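Local coordinates for avirulence protein AvrP123 (PDB 5VJJ) that is a zinc-binding effector of the flax rust fungus, recognised by the flax resistance protein P and possibly acting in the plant cell nucleus, at residues P27-R32 and A51-Y56. Sequence-based numbering, arbitrary orientation.
Sequences PPFGVR and AEQYMY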
loop_
_atom_site.group_PDB
_atom_site.type_symbol
_atom_site.label_atom_id
_atom_site.label_comp_id
_atom_site.label_asym_id
_atom_site.label_seq_id
_atom_site.Cartn_x
_atom_site.Cartn_y
_atom_site.Cartn_z
ATOM N N PRO A 27 8.303 -5.107 -9.102
ATOM C CA PRO A 27 8.552 -4.883 -7.674
ATOM C C PRO A 27 7.622 -3.813 -7.131
ATOM O O PRO A 27 7.115 -2.978 -7.894
ATOM C CB PRO A 27 10.020 -4.423 -7.628
ATOM C CG PRO A 27 10.613 -4.857 -8.928
ATOM C CD PRO A 27 9.496 -4.835 -9.924
ATOM N N PRO A 28 7.362 -3.801 -5.826
ATOM C CA PRO A 28 6.562 -2.709 -5.258
ATOM C C PRO A 28 7.243 -1.367 -5.482
ATOM O O PRO A 28 8.466 -1.252 -5.399
ATOM C CB PRO A 28 6.479 -3.060 -3.768
ATOM C CG PRO A 28 6.797 -4.510 -3.682
ATOM C CD PRO A 28 7.732 -4.802 -4.812
ATOM N N PHE A 29 6.438 -0.348 -5.774
ATOM C CA PHE A 29 6.943 0.997 -6.006
ATOM C C PHE A 29 6.179 2.010 -5.161
ATOM O O PHE A 29 4.976 1.872 -4.927
ATOM C CB PHE A 29 6.852 1.380 -7.489
ATOM C CG PHE A 29 5.471 1.277 -8.071
ATOM C CD1 PHE A 29 4.984 0.060 -8.523
ATOM C CD2 PHE A 29 4.669 2.401 -8.192
ATOM C CE1 PHE A 29 3.719 -0.035 -9.070
ATOM C CE2 PHE A 29 3.403 2.313 -8.742
ATOM C CZ PHE A 29 2.928 1.095 -9.180
ATOM N N GLY A 30 6.899 3.035 -4.715
ATOM C CA GLY A 30 6.299 4.042 -3.861
ATOM C C GLY A 30 5.253 4.869 -4.585
ATOM O O GLY A 30 5.312 5.079 -5.795
ATOM N N VAL A 31 4.276 5.354 -3.821
ATOM C CA VAL A 31 3.161 6.123 -4.360
ATOM C C VAL A 31 2.665 7.091 -3.294
ATOM O O VAL A 31 3.016 6.992 -2.117
ATOM C CB VAL A 31 1.991 5.221 -4.829
ATOM C CG1 VAL A 31 2.350 4.504 -6.108
ATOM C CG2 VAL A 31 1.606 4.229 -3.741
ATOM N N ARG A 32 1.828 8.037 -3.721
ATOM C CA ARG A 32 1.143 8.920 -2.792
ATOM C C ARG A 32 0.088 8.134 -2.029
ATOM O O ARG A 32 -0.681 7.372 -2.623
ATOM C CB ARG A 32 0.481 10.076 -3.536
ATOM C CG ARG A 32 1.420 11.121 -4.102
ATOM C CD ARG A 32 0.629 12.209 -4.832
ATOM N NE ARG A 32 1.475 13.308 -5.285
ATOM C CZ ARG A 32 1.064 14.293 -6.078
ATOM N NH1 ARG A 32 -0.186 14.319 -6.521
ATOM N NH2 ARG A 32 1.907 15.250 -6.439
ATOM N N ALA A 51 4.157 4.751 1.462
ATOM C CA ALA A 51 3.134 3.930 0.833
ATOM C C ALA A 51 3.703 3.296 -0.426
ATOM O O ALA A 51 4.538 3.889 -1.115
ATOM C CB ALA A 51 1.890 4.755 0.494
ATOM N N GLU A 52 3.243 2.080 -0.720
ATOM C CA GLU A 52 3.703 1.319 -1.873
ATOM C C GLU A 52 2.510 0.712 -2.591
ATOM O O GLU A 52 1.494 0.382 -1.972
ATOM C CB GLU A 52 4.667 0.186 -1.485
ATOM C CG GLU A 52 6.033 0.636 -1.026
ATOM C CD GLU A 52 6.957 -0.538 -0.775
ATOM O OE1 GLU A 52 6.443 -1.649 -0.514
ATOM O OE2 GLU A 52 8.190 -0.346 -0.847
ATOM N N GLN A 53 2.652 0.551 -3.902
ATOM C CA GLN A 53 1.633 -0.066 -4.732
ATOM C C GLN A 53 2.130 -1.416 -5.231
ATOM O O GLN A 53 3.310 -1.570 -5.574
ATOM C CB GLN A 53 1.265 0.830 -5.912
ATOM C CG GLN A 53 0.132 0.286 -6.760
ATOM C CD GLN A 53 -0.377 1.307 -7.755
ATOM O OE1 GLN A 53 -0.069 2.495 -7.653
ATOM N NE2 GLN A 53 -1.151 0.850 -8.730
ATOM N N TYR A 54 1.225 -2.392 -5.254
ATOM C CA TYR A 54 1.539 -3.752 -5.658
ATOM C C TYR A 54 0.776 -4.081 -6.931
ATOM O O TYR A 54 -0.440 -3.886 -6.997
ATOM C CB TYR A 54 1.187 -4.749 -4.552
ATOM C CG TYR A 54 1.854 -4.441 -3.229
ATOM C CD1 TYR A 54 3.192 -4.749 -3.014
ATOM C CD2 TYR A 54 1.146 -3.840 -2.196
ATOM C CE1 TYR A 54 3.806 -4.465 -1.806
ATOM C CE2 TYR A 54 1.752 -3.551 -0.986
ATOM C CZ TYR A 54 3.079 -3.867 -0.796
ATOM O OH TYR A 54 3.680 -3.582 0.404
ATOM N N MET A 55 1.503 -4.552 -7.939
ATOM C CA MET A 55 0.933 -5.018 -9.195
ATOM C C MET A 55 1.131 -6.525 -9.260
ATOM O O MET A 55 2.262 -7.009 -9.147
ATOM C CB MET A 55 1.604 -4.338 -10.390
ATOM C CG MET A 55 1.270 -2.862 -10.552
ATOM S SD MET A 55 -0.384 -2.639 -11.229
ATOM C CE MET A 55 -0.219 -1.030 -11.991
ATOM N N TYR A 56 0.039 -7.264 -9.431
ATOM C CA TYR A 56 0.125 -8.713 -9.484
ATOM C C TYR A 56 -0.975 -9.257 -10.386
ATOM O O TYR A 56 -1.859 -8.529 -10.843
ATOM C CB TYR A 56 0.039 -9.314 -8.082
ATOM C CG TYR A 56 -1.084 -8.742 -7.258
ATOM C CD1 TYR A 56 -0.872 -7.658 -6.421
ATOM C CD2 TYR A 56 -2.360 -9.284 -7.318
ATOM C CE1 TYR A 56 -1.897 -7.133 -5.663
ATOM C CE2 TYR A 56 -3.384 -8.768 -6.563
ATOM C CZ TYR A 56 -3.152 -7.694 -5.737
ATOM O OH TYR A 56 -4.187 -7.174 -4.982
#
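F29 and Q53 face each other as an antiparallel hydrogen-bonded pair, and their side chains run side by side on the same face of the sheet. Q53 can be followed from CB outward; it touches both F29 and V31. Its CB sits over one face of the F29 ring, 4.0 Å from the centroid and 25° off the ring normal, a CH-pi contact displaced toward the rim at CZ. CB also touches V31 CG1. CG continues past F29 CZ, and Q53 CD comes to 3.6 Å from F29 CZ. With CG anti to the backbone N (chi1 -176°) and the chain extended beyond it, the amide reaches the CZ/CE2 end of the ring, tilted 37° from the ring plane. Q53 OE1 touches V31 CG1 at 3.5 Å and also F29 CZ, while NE2 turns to its hydrogen-bonding partner, S65 OG. M55 CG meets the ring from its edge, at CE1.

Beneath these side chains, the backbone pairing is uneven. Q53 N gives F29 O a nearly straight bond of 2.9 Å, but the return bond from F29 N to Q53 O is weak at 3.4 Å. V31 N reaches A51 O at 3.1 Å from above the carbonyl plane. On the face opposite Q53, the P28 ring meets the edge of the Y54 ring, P28 CG to Y54 CE1 at 3.5 Å, and P28 CB touches E52 OE1.

This is the short outer strand 29-30 docking on the central strand of a three-stranded antiparallel sheet; strand 64-69 pairs with the other edge of 51-58, and V31 reaches across to V67. At one end A51 packs against C33 and C69, two ligands of a zinc ion, so this end of the pairing lies next to the zinc site.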